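Lumazine protein (Photobacterium kishitanii, PDB 3A35) binds a fluorescent lumazine cofactor, or flavins in its place, and probably acts as an antenna that shifts the bioluminescence of bacterial luciferase to shorter wavelength. Local coordinates at residues 10-15 and 22-27; 26-31 and 57-62; 68-73 and 100-105; 138-143 and 176-181. All blocks are in the same frame, centred on the assembly; numbering follows the deposited sequence.

Interaction 1. Residues 10-15 and 22-27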
# COMPACT_ATOMS: atom_id res chain seq x y z
N GLY A 10 9.93 -2.06 2.69
CA GLY A 10 10.76 -3.00 1.98
C GLY A 10 11.35 -2.36 0.69
O GLY A 10 10.76 -1.38 0.21
N ILE A 11 12.47 -2.88 0.20
CA ILE A 11 13.02 -2.37 -1.02
C ILE A 11 13.05 -3.53 -2.04
O ILE A 11 13.59 -4.61 -1.75
CB ILE A 11 14.39 -1.83 -0.75
CG1 ILE A 11 14.39 -0.63 0.26
CG2 ILE A 11 15.06 -1.40 -2.11
CD1 ILE A 11 13.78 0.66 -0.29
N ILE A 12 12.45 -3.33 -3.19
CA ILE A 12 12.41 -4.45 -4.18
C ILE A 12 13.83 -4.76 -4.66
O ILE A 12 14.59 -3.81 -5.07
CB ILE A 12 11.56 -4.09 -5.36
CG1 ILE A 12 10.10 -3.79 -4.96
CG2 ILE A 12 11.61 -5.20 -6.43
CD1 ILE A 12 9.24 -3.41 -6.06
N LYS A 13 14.26 -6.00 -4.52
CA LYS A 13 15.65 -6.43 -4.85
C LYS A 13 15.64 -7.13 -6.21
O LYS A 13 16.62 -6.98 -7.01
CB LYS A 13 16.10 -7.31 -3.75
CG LYS A 13 17.51 -7.75 -3.96
CD LYS A 13 18.22 -8.37 -2.87
CE LYS A 13 19.80 -8.19 -2.95
NZ LYS A 13 20.20 -9.25 -1.90
N LYS A 14 14.58 -7.84 -6.56
CA LYS A 14 14.58 -8.71 -7.73
C LYS A 14 13.14 -8.78 -8.25
O LYS A 14 12.20 -8.81 -7.46
CB LYS A 14 14.90 -10.21 -7.34
CG LYS A 14 16.25 -10.46 -6.71
CD LYS A 14 16.50 -12.00 -6.55
CE LYS A 14 17.89 -12.32 -5.96
NZ LYS A 14 17.90 -13.64 -5.37
N ILE A 15 12.92 -8.79 -9.56
CA ILE A 15 11.61 -8.99 -10.16
C ILE A 15 11.78 -10.02 -11.28
O ILE A 15 12.59 -9.82 -12.20
CB ILE A 15 11.04 -7.76 -10.67
CG1 ILE A 15 10.92 -6.69 -9.57
CG2 ILE A 15 9.65 -8.00 -11.43
CD1 ILE A 15 10.54 -5.41 -10.17
N GLN A 22 4.22 -12.25 -11.63
CA GLN A 22 5.59 -11.81 -11.37
C GLN A 22 6.01 -12.29 -10.04
O GLN A 22 5.20 -12.30 -9.08
CB GLN A 22 5.70 -10.30 -11.38
CG GLN A 22 5.44 -9.70 -12.74
CD GLN A 22 5.55 -8.21 -12.81
OE1 GLN A 22 5.79 -7.54 -11.80
NE2 GLN A 22 5.52 -7.64 -14.02
N ARG A 23 7.29 -12.56 -9.83
CA ARG A 23 7.81 -12.86 -8.50
C ARG A 23 8.70 -11.73 -8.08
O ARG A 23 9.67 -11.39 -8.80
CB ARG A 23 8.53 -14.24 -8.44
CG ARG A 23 9.23 -14.46 -7.12
CD ARG A 23 9.71 -15.88 -6.92
NE ARG A 23 8.56 -16.80 -6.94
CZ ARG A 23 8.74 -18.13 -6.87
NH1 ARG A 23 9.97 -18.63 -6.86
NH2 ARG A 23 7.68 -18.91 -7.00
N HIS A 24 8.37 -11.11 -6.94
CA HIS A 24 9.13 -10.03 -6.44
C HIS A 24 9.88 -10.48 -5.17
O HIS A 24 9.25 -11.06 -4.21
CB HIS A 24 8.24 -8.87 -6.02
CG HIS A 24 7.64 -8.15 -7.17
ND1 HIS A 24 7.35 -6.82 -7.16
CD2 HIS A 24 7.33 -8.58 -8.43
CE1 HIS A 24 6.83 -6.44 -8.32
NE2 HIS A 24 6.77 -7.51 -9.12
N GLY A 25 11.22 -10.23 -5.11
CA GLY A 25 12.00 -10.45 -3.94
C GLY A 25 12.22 -9.10 -3.27
O GLY A 25 12.78 -8.21 -3.97
N ILE A 26 11.87 -8.98 -2.03
CA ILE A 26 11.84 -7.67 -1.35
C ILE A 26 12.76 -7.77 -0.15
O ILE A 26 12.56 -8.59 0.75
CB ILE A 26 10.38 -7.32 -0.95
CG1 ILE A 26 9.46 -7.32 -2.21
CG2 ILE A 26 10.37 -5.94 -0.30
CD1 ILE A 26 7.98 -7.05 -1.87
N THR A 27 13.76 -6.87 -0.04
CA THR A 27 14.57 -6.78 1.19
C THR A 27 13.78 -6.19 2.30
O THR A 27 13.18 -5.08 2.20
CB THR A 27 15.76 -5.84 0.90
OG1 THR A 27 16.53 -6.39 -0.17
CG2 THR A 27 16.65 -5.69 2.14
O HOH W 1 18.89 -7.75 0.42

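Interaction 2. Residues 26-31 and 57-62. With RBF (riboflavin), chain C.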
# COMPACT_ATOMS: atom_id res chain seq x y z
N ILE A 26 11.87 -8.98 -2.03
CA ILE A 26 11.84 -7.67 -1.35
C ILE A 26 12.76 -7.77 -0.15
O ILE A 26 12.56 -8.59 0.75
CB ILE A 26 10.38 -7.32 -0.95
CG1 ILE A 26 9.46 -7.32 -2.21
CG2 ILE A 26 10.37 -5.94 -0.30
CD1 ILE A 26 7.98 -7.05 -1.87
N THR A 27 13.76 -6.87 -0.04
CA THR A 27 14.57 -6.78 1.19
C THR A 27 13.78 -6.19 2.30
O THR A 27 13.18 -5.08 2.20
CB THR A 27 15.76 -5.84 0.90
OG1 THR A 27 16.53 -6.39 -0.17
CG2 THR A 27 16.65 -5.69 2.14
N PHE A 28 13.74 -6.93 3.42
CA PHE A 28 12.97 -6.52 4.57
C PHE A 28 13.86 -6.00 5.67
O PHE A 28 14.92 -6.54 5.84
CB PHE A 28 12.16 -7.68 5.20
CG PHE A 28 10.79 -7.95 4.60
CD1 PHE A 28 10.49 -7.68 3.26
CD2 PHE A 28 9.80 -8.48 5.41
CE1 PHE A 28 9.19 -7.90 2.78
CE2 PHE A 28 8.49 -8.78 4.90
CZ PHE A 28 8.22 -8.52 3.64
N PRO A 29 13.35 -5.03 6.42
CA PRO A 29 14.11 -4.63 7.63
C PRO A 29 14.08 -5.75 8.64
O PRO A 29 13.13 -6.56 8.69
CB PRO A 29 13.36 -3.36 8.11
CG PRO A 29 12.07 -3.32 7.45
CD PRO A 29 12.09 -4.28 6.23
N LYS A 30 15.08 -5.77 9.53
CA LYS A 30 15.24 -6.94 10.37
C LYS A 30 14.06 -7.22 11.30
O LYS A 30 13.69 -8.41 11.41
CB LYS A 30 16.53 -6.85 11.27
CG LYS A 30 16.84 -8.32 11.88
CD LYS A 30 17.50 -9.25 10.85
CE LYS A 30 17.87 -10.67 11.40
NZ LYS A 30 18.30 -11.59 10.28
N ASP A 31 13.43 -6.20 11.87
CA ASP A 31 12.27 -6.44 12.77
C ASP A 31 11.10 -7.07 12.08
O ASP A 31 10.40 -7.91 12.58
CB ASP A 31 11.88 -5.16 13.56
CG ASP A 31 11.27 -3.99 12.68
OD1 ASP A 31 11.67 -3.77 11.45
OD2 ASP A 31 10.40 -3.23 13.27
N ASP A 57 17.68 -11.72 3.98
CA ASP A 57 16.71 -10.67 4.31
C ASP A 57 15.76 -10.42 3.10
O ASP A 57 15.09 -9.42 3.09
CB ASP A 57 17.39 -9.38 4.72
CG ASP A 57 18.33 -8.82 3.70
OD1 ASP A 57 18.51 -9.39 2.66
OD2 ASP A 57 18.91 -7.74 4.09
N VAL A 58 15.76 -11.33 2.09
CA VAL A 58 14.92 -11.15 0.90
C VAL A 58 13.69 -12.07 1.05
O VAL A 58 13.82 -13.31 1.17
CB VAL A 58 15.65 -11.45 -0.38
CG1 VAL A 58 14.79 -11.17 -1.62
CG2 VAL A 58 16.97 -10.60 -0.45
N VAL A 59 12.52 -11.42 1.00
CA VAL A 59 11.27 -12.13 1.12
C VAL A 59 10.58 -12.08 -0.19
O VAL A 59 10.45 -11.03 -0.83
CB VAL A 59 10.43 -11.39 2.20
CG1 VAL A 59 9.08 -12.11 2.38
CG2 VAL A 59 11.14 -11.40 3.58
N TYR A 60 10.16 -13.24 -0.69
CA TYR A 60 9.60 -13.37 -2.00
C TYR A 60 8.06 -13.60 -2.03
O TYR A 60 7.50 -14.32 -1.18
CB TYR A 60 10.23 -14.61 -2.71
CG TYR A 60 11.74 -14.40 -3.04
CD1 TYR A 60 12.10 -13.97 -4.32
CD2 TYR A 60 12.73 -14.69 -2.10
CE1 TYR A 60 13.50 -13.79 -4.65
CE2 TYR A 60 14.11 -14.55 -2.46
CZ TYR A 60 14.34 -14.14 -3.69
OH TYR A 60 15.71 -13.91 -4.08
N PHE A 61 7.45 -12.96 -3.03
CA PHE A 61 6.01 -13.06 -3.24
C PHE A 61 5.75 -13.30 -4.68
O PHE A 61 6.39 -12.70 -5.55
CB PHE A 61 5.29 -11.70 -2.84
CG PHE A 61 5.50 -11.28 -1.42
CD1 PHE A 61 4.58 -11.72 -0.43
CD2 PHE A 61 6.57 -10.51 -1.07
CE1 PHE A 61 4.75 -11.37 0.88
CE2 PHE A 61 6.75 -10.14 0.34
CZ PHE A 61 5.84 -10.56 1.26
N ASP A 62 4.74 -14.11 -5.00
CA ASP A 62 4.19 -14.13 -6.36
C ASP A 62 2.96 -13.26 -6.54
O ASP A 62 2.01 -13.41 -5.65
CB ASP A 62 3.86 -15.61 -6.69
CG ASP A 62 5.03 -16.45 -6.97
OD1 ASP A 62 6.02 -15.94 -7.57
OD2 ASP A 62 5.07 -17.70 -6.71
N1 RBF C . -2.76 -12.22 -4.65
C2 RBF C . -1.58 -12.47 -5.25
O2 RBF C . -1.34 -12.02 -6.42
N3 RBF C . -0.54 -13.17 -4.65
C4 RBF C . -0.67 -13.65 -3.32
O4 RBF C . 0.29 -14.26 -2.83
C4A RBF C . -1.94 -13.45 -2.75
N5 RBF C . -2.16 -14.03 -1.44
C5A RBF C . -3.41 -13.80 -0.86
C6 RBF C . -3.65 -14.48 0.34
C7 RBF C . -4.95 -14.26 0.89
C7M RBF C . -5.22 -15.06 2.20
C8 RBF C . -5.89 -13.45 0.34
C8M RBF C . -7.17 -13.25 1.02
C9 RBF C . -5.61 -12.76 -0.89
C9A RBF C . -4.39 -13.02 -1.53
N10 RBF C . -4.11 -12.43 -2.81
C10 RBF C . -2.91 -12.73 -3.40
C1' RBF C . -5.08 -11.73 -3.55
C2' RBF C . -4.92 -10.22 -3.58
O2' RBF C . -4.87 -9.72 -2.20
C3' RBF C . -6.02 -9.58 -4.25
O3' RBF C . -6.01 -10.20 -5.65
C4' RBF C . -5.80 -8.09 -4.54
O4' RBF C . -5.91 -7.35 -3.30
C5' RBF C . -6.83 -7.53 -5.52
O5' RBF C . -6.55 -6.17 -5.89
O HOH W 1 18.89 -7.75 0.42
O HOH W 2 17.65 -6.13 6.12

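Interaction 3. Residues 68-73 and 100-105. With RBF (riboflavin), chain C.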
# COMPACT_ATOMS: atom_id res chain seq x y z
N ASN A 68 -3.69 -7.61 -11.99
CA ASN A 68 -4.49 -6.70 -12.83
C ASN A 68 -5.11 -5.56 -12.12
O ASN A 68 -5.76 -4.68 -12.75
CB ASN A 68 -5.63 -7.51 -13.51
CG ASN A 68 -5.07 -8.55 -14.44
OD1 ASN A 68 -5.36 -9.73 -14.32
ND2 ASN A 68 -4.24 -8.08 -15.36
N THR A 69 -5.01 -5.53 -10.73
CA THR A 69 -5.74 -4.47 -9.98
C THR A 69 -4.82 -3.76 -8.95
O THR A 69 -5.28 -3.05 -8.09
CB THR A 69 -6.86 -5.17 -9.15
OG1 THR A 69 -6.35 -6.32 -8.52
CG2 THR A 69 -7.99 -5.59 -10.13
N THR A 70 -3.51 -3.89 -9.19
CA THR A 70 -2.49 -3.27 -8.30
C THR A 70 -1.33 -2.71 -9.10
O THR A 70 -1.22 -2.96 -10.32
CB THR A 70 -1.91 -4.34 -7.28
OG1 THR A 70 -1.28 -5.37 -8.07
CG2 THR A 70 -3.03 -4.97 -6.43
N THR A 71 -0.42 -2.01 -8.41
CA THR A 71 0.74 -1.41 -9.08
C THR A 71 1.87 -2.34 -9.33
O THR A 71 2.91 -1.92 -9.96
CB THR A 71 1.15 -0.15 -8.29
OG1 THR A 71 1.54 -0.63 -7.02
CG2 THR A 71 0.01 0.81 -8.19
N PHE A 72 1.85 -3.57 -8.75
CA PHE A 72 3.07 -4.39 -8.79
C PHE A 72 3.68 -4.60 -10.21
O PHE A 72 4.91 -4.51 -10.33
CB PHE A 72 2.79 -5.74 -8.21
CG PHE A 72 2.57 -5.70 -6.71
CD1 PHE A 72 3.65 -5.51 -5.88
CD2 PHE A 72 1.31 -5.78 -6.17
CE1 PHE A 72 3.43 -5.49 -4.47
CE2 PHE A 72 1.10 -5.74 -4.78
CZ PHE A 72 2.14 -5.57 -3.94
N ARG A 73 2.82 -4.66 -11.20
CA ARG A 73 3.24 -5.05 -12.56
C ARG A 73 4.24 -4.05 -13.01
O ARG A 73 5.23 -4.48 -13.74
CB ARG A 73 1.97 -5.11 -13.43
CG ARG A 73 2.21 -5.46 -14.96
CD ARG A 73 0.93 -5.71 -15.68
NE ARG A 73 -0.19 -4.82 -15.30
CZ ARG A 73 -1.48 -5.18 -15.35
NH1 ARG A 73 -1.76 -6.40 -15.77
NH2 ARG A 73 -2.45 -4.34 -15.03
N GLY A 100 -6.92 -5.73 2.91
CA GLY A 100 -5.84 -6.22 1.96
C GLY A 100 -6.39 -6.47 0.57
O GLY A 100 -5.64 -6.91 -0.32
N ASN A 101 -7.67 -6.29 0.29
CA ASN A 101 -8.27 -6.50 -1.06
C ASN A 101 -8.23 -5.14 -1.72
O ASN A 101 -9.05 -4.25 -1.44
CB ASN A 101 -9.76 -6.94 -0.97
CG ASN A 101 -10.35 -7.09 -2.36
OD1 ASN A 101 -11.36 -6.47 -2.67
ND2 ASN A 101 -9.78 -7.87 -3.14
N ILE A 102 -7.21 -4.88 -2.59
CA ILE A 102 -7.16 -3.62 -3.25
C ILE A 102 -8.26 -3.56 -4.37
O ILE A 102 -8.39 -4.46 -5.16
CB ILE A 102 -5.73 -3.48 -3.91
CG1 ILE A 102 -4.61 -3.44 -2.81
CG2 ILE A 102 -5.65 -2.36 -4.88
CD1 ILE A 102 -4.86 -2.31 -1.85
N LYS A 103 -8.93 -2.47 -4.34
CA LYS A 103 -10.04 -2.22 -5.33
C LYS A 103 -9.50 -1.86 -6.67
O LYS A 103 -10.18 -2.15 -7.69
CB LYS A 103 -10.95 -1.16 -4.79
CG LYS A 103 -11.53 -1.58 -3.48
CD LYS A 103 -11.97 -3.06 -3.40
CE LYS A 103 -12.73 -3.29 -2.08
NZ LYS A 103 -12.66 -4.72 -1.64
N GLY A 104 -8.39 -1.15 -6.77
CA GLY A 104 -7.82 -0.91 -8.09
C GLY A 104 -6.75 0.17 -7.93
O GLY A 104 -6.41 0.62 -6.81
N VAL A 105 -6.12 0.55 -9.03
CA VAL A 105 -5.10 1.54 -9.07
C VAL A 105 -5.68 2.92 -9.28
O VAL A 105 -6.59 3.13 -10.11
CB VAL A 105 -4.12 1.18 -10.15
CG1 VAL A 105 -3.05 2.20 -10.28
CG2 VAL A 105 -3.42 -0.10 -9.88
N1 RBF C . -2.76 -12.22 -4.65
C2 RBF C . -1.58 -12.47 -5.25
O2 RBF C . -1.34 -12.02 -6.42
N3 RBF C . -0.54 -13.17 -4.65
C4 RBF C . -0.67 -13.65 -3.32
O4 RBF C . 0.29 -14.26 -2.83
C4A RBF C . -1.94 -13.45 -2.75
N5 RBF C . -2.16 -14.03 -1.44
C5A RBF C . -3.41 -13.80 -0.86
C6 RBF C . -3.65 -14.48 0.34
C7 RBF C . -4.95 -14.26 0.89
C7M RBF C . -5.22 -15.06 2.20
C8 RBF C . -5.89 -13.45 0.34
C8M RBF C . -7.17 -13.25 1.02
C9 RBF C . -5.61 -12.76 -0.89
C9A RBF C . -4.39 -13.02 -1.53
N10 RBF C . -4.11 -12.43 -2.81
C10 RBF C . -2.91 -12.73 -3.40
C1' RBF C . -5.08 -11.73 -3.55
C2' RBF C . -4.92 -10.22 -3.58
O2' RBF C . -4.87 -9.72 -2.20
C3' RBF C . -6.02 -9.58 -4.25
O3' RBF C . -6.01 -10.20 -5.65
C4' RBF C . -5.80 -8.09 -4.54
O4' RBF C . -5.91 -7.35 -3.30
C5' RBF C . -6.83 -7.53 -5.52
O5' RBF C . -6.55 -6.17 -5.89

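Interaction 4. Residues 138-143 and 176-181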
# COMPACT_ATOMS: atom_id res chain seq x y z
N ILE A 138 -9.88 5.65 3.89
CA ILE A 138 -9.49 5.00 2.63
C ILE A 138 -8.06 4.51 2.92
O ILE A 138 -7.25 5.10 3.61
CB ILE A 138 -9.56 5.96 1.47
CG1 ILE A 138 -9.42 5.22 0.11
CG2 ILE A 138 -8.53 7.10 1.51
CD1 ILE A 138 -9.82 6.12 -1.04
N GLY A 139 -7.75 3.38 2.26
CA GLY A 139 -6.34 2.85 2.23
C GLY A 139 -5.63 3.25 0.92
O GLY A 139 -6.12 2.96 -0.15
N ILE A 140 -4.46 3.84 1.11
CA ILE A 140 -3.60 4.22 -0.06
C ILE A 140 -2.26 3.52 0.25
O ILE A 140 -1.58 3.82 1.24
CB ILE A 140 -3.34 5.74 -0.14
CG1 ILE A 140 -4.70 6.48 -0.34
CG2 ILE A 140 -2.33 5.98 -1.25
CD1 ILE A 140 -5.40 6.11 -1.58
N ASN A 141 -1.90 2.55 -0.63
CA ASN A 141 -0.73 1.75 -0.36
C ASN A 141 -0.60 1.17 1.05
O ASN A 141 0.51 1.02 1.58
CB ASN A 141 0.57 2.49 -0.72
CG ASN A 141 0.82 2.77 -2.17
OD1 ASN A 141 1.84 3.59 -2.41
ND2 ASN A 141 0.18 2.16 -3.06
N GLY A 142 -1.78 0.85 1.60
CA GLY A 142 -1.74 0.24 2.92
C GLY A 142 -1.76 1.22 4.07
O GLY A 142 -1.73 0.78 5.25
N VAL A 143 -1.77 2.53 3.81
CA VAL A 143 -1.95 3.53 4.90
C VAL A 143 -3.43 3.90 4.93
O VAL A 143 -4.03 4.34 3.97
CB VAL A 143 -1.15 4.74 4.51
CG1 VAL A 143 -1.37 5.88 5.58
CG2 VAL A 143 0.36 4.43 4.42
N SER A 176 2.34 9.38 -9.87
CA SER A 176 2.57 8.09 -9.15
C SER A 176 1.28 7.31 -9.10
O SER A 176 0.25 7.80 -8.67
CB SER A 176 3.05 8.38 -7.77
OG SER A 176 4.36 8.91 -7.79
N ASP A 177 1.32 6.05 -9.48
CA ASP A 177 0.24 5.09 -9.26
C ASP A 177 0.29 4.54 -7.86
O ASP A 177 1.33 4.33 -7.26
CB ASP A 177 0.24 3.96 -10.24
CG ASP A 177 -0.19 4.39 -11.67
OD1 ASP A 177 -0.72 5.49 -11.91
OD2 ASP A 177 0.03 3.57 -12.57
N VAL A 178 -0.93 4.33 -7.31
CA VAL A 178 -1.12 3.81 -5.90
C VAL A 178 -2.20 2.77 -5.89
O VAL A 178 -3.11 2.76 -6.70
CB VAL A 178 -1.47 4.96 -4.96
CG1 VAL A 178 -0.42 6.01 -4.85
CG2 VAL A 178 -2.82 5.61 -5.32
N ASN A 179 -2.08 1.87 -4.91
CA ASN A 179 -3.15 0.86 -4.63
C ASN A 179 -4.18 1.48 -3.72
O ASN A 179 -3.84 1.97 -2.63
CB ASN A 179 -2.56 -0.34 -3.87
CG ASN A 179 -1.58 -1.15 -4.72
OD1 ASN A 179 -1.67 -1.17 -5.98
ND2 ASN A 179 -0.72 -1.92 -4.09
N VAL A 180 -5.45 1.42 -4.15
CA VAL A 180 -6.56 1.97 -3.27
C VAL A 180 -7.41 0.86 -2.74
O VAL A 180 -7.80 -0.09 -3.50
CB VAL A 180 -7.40 2.95 -4.17
CG1 VAL A 180 -8.63 3.47 -3.34
CG2 VAL A 180 -6.58 4.02 -4.80
N GLU A 181 -7.66 0.95 -1.42
CA GLU A 181 -8.62 0.03 -0.77
C GLU A 181 -9.72 0.96 -0.25
O GLU A 181 -9.51 1.81 0.62
CB GLU A 181 -8.07 -0.82 0.37
CG GLU A 181 -9.19 -1.71 0.93
CD GLU A 181 -8.77 -2.68 1.86
OE1 GLU A 181 -7.61 -2.99 2.12
OE2 GLU A 181 -9.72 -3.21 2.53

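Interaction 1. Residues 10-15 and 22-27
I11 with T27 and K14 with G25 form antiparallel hydrogen-bonded pairs, and I12 with I26 and I15 with H24 form non-hydrogen-bonded ones, making residues 10-15 and 22-27 the two arms of a beta hairpin. The register slips by one residue after I12, because K13 and K14 both face G25 in a classic beta bulge. The carbonyl oxygen of G25 therefore accepts twice, from K13 N at 2.7 Å and from K14 N at 3.2 Å. This hairpin supplies the first two strands of the antiparallel barrel of the first lumazine-binding repeat. I12, I15, H24 and I26 occupy one face of it, and I12 and I26 also touch V81 of the strand that closes the barrel. On the other face K14 reaches Y60, while R23 forms a salt bridge with D62.

The imidazole of H24 is held from two directions. I15 CG1, placed beside its own backbone N (chi1 -57°), stands 4.1 Å from the centroid of the H24 ring and only 3° off its normal, a CH-pi contact over the face. At the ring edge, H24 NE2 donates to Q22 OE1 at 2.9 Å, almost straight at 177°, with the acceptor in the ring plane; face contact and edge bond together restrict the rotation of the ring. Where the arms reach solvent, one water accepts from K13 NZ at 3.1 Å and lies 2.8 Å from T27 OG1.

Interaction 2. Residues 26-31 and 57-62
F28 lies across V59 where strand 22-27 pairs antiparallel with strand 58-63 in the six-stranded barrel of the first lumazine-binding repeat. I26 and V59 exchange two backbone bonds as a hydrogen-bonded pair, T27 and V58 form the non-hydrogen-bonded pair beside it, and F28 N donates to D57 O at 2.9 Å after the strand has ended.

The main bump is one methyl group. V59 CG2, beside its backbone N while CG1 is anti to it (chi1 -180°), presses on the F28 ring 3.6 Å from the centroid and 12° off the normal, a CH-pi contact over the middle of the face. The far end of that ring then meets F61, with F28 CZ 3.9 Å from F61 CZ and near the plane of the F61 ring, so one aromatic abuts the edge of the other. I26 touches both rings: its CG2 lies at the edge of F28, and its CD1 comes within 3.8 Å of F61 CD2, I26 and F61 crossing at about a right angle. M42 touches both rings, and L33 of helix 30-34 packs against F28 and V59.

Toward solvent the contact turns polar and hydrated. T27 CG2 runs alongside the D57 carboxylate, 3.6 Å from D57 OD2, and two waters donate to that group, one to each oxygen. At the other end of strand 58-63 the chain reaches riboflavin, whose N3 donates to D62 O at 2.7 Å and 165°.

Interaction 3. Residues 68-73 and 100-105
T69 meets I102 and G104 where a loop of the first lumazine-binding repeat touches the start of the second, the two backbones running 66° apart, and riboflavin's ribityl tail is gripped between them. The T69 carbonyl oxygen lies 3.3 Å from I102 CG2 and also receives a CA-H...O contact from G104 CA; it is buried with no hydrogen-bond partner. The T69 hydroxyl, swung between its backbone N and carbonyl carbon (chi1 45°), stands 2.6 Å from riboflavin O5', a bond whose proton has another possible acceptor. O5' itself donates to I102 O at 2.6 Å, and I102 N donates to the ribityl O4' at 2.9 Å, so I102 holds the tail by both backbone polar groups.

T70 comes next. Its CG2 faces I102 CB at 4.0 Å, the side chains crossing at about a right angle, while its hydroxyl is hydrogen-bonded to A66 O. V105 CG2 is pushed against the backbone here, only 3.4 Å from T70 C. T71 continues the apolar seam with its own CG2 3.9 Å from V105 CG2.

Beyond the pair, F72 rests on C47 and L49 of strand 47-55 in the first barrel. K103 and G104, in turn, both face V180 in a classic beta bulge, which docks the start of strand 104-114 onto strand 177-182, and T71 N is hydrogen-bonded to N179 OD1 of that same strand.

Interaction 4. Residues 138-143 and 176-181
I140 and V180 stand side by side and point the same way, I140 CD1 lying 4.0 Å from V180 CG2, on one face of the antiparallel pair formed by strands 137-140 and 177-182 in the second lumazine-binding repeat. I140 CG1 sits beside the backbone N (chi1 -62°), which puts CG2 anti to that N, and CG2 slants across V178, 3.9 Å from V178 CB. I138 crosses V180 at a slant: I138 CD1 is 3.7 Å from V180 CG1, and I138 CG1 passes 3.4 Å from the carbonyl oxygen of E181. V180 thus touches two isoleucines, and I155, I157 and Y159 of strand 154-160 extend this apolar cluster.

The E181 side chain takes the opposite face, across from G139, the two residues joined by a pair of backbone bonds, E181 N to G139 O at 2.8 Å and G139 N to E181 O at 2.9 Å. N141 N then donates to N179 O at 2.8 Å, just as the chain enters the type I' turn from I140 to V143 and doubles back into the next strand.

The polar side chains of N179 and E181 turn to partners beyond this strand pair. The strand thus adds hydrocarbon to the cluster with I138 and I140, and hydrogen bonds from N179 to T71 N and N45 O of the first repeat and from E181 to T99 OG1 and G100 N of its own; the N-H of G100 would suit a negative charge on the buried E181.

How the interactions relate
Interactions 1 and 2 share strand 22-27 and build neighbouring parts of the first barrel; interactions 3 and 4 meet at strand 177-182, about 9 Å apart between centres. Interactions 2 and 4 are buried: the first adds aromatic rings to strand pairing, the second aliphatic side chains. Interaction 1 is more mixed, with lysines and a water toward solvent, and Q22 NE2 connects it to R73 O of interaction 3. Interaction 3 stands apart: no hydrogen bond joins its two segments directly, and the ligand bridges them at the boundary of the repeats. Riboflavin also links 26-31/57-62 with 68-73/100-105, its ring N3 held in one and its ribityl end in the other.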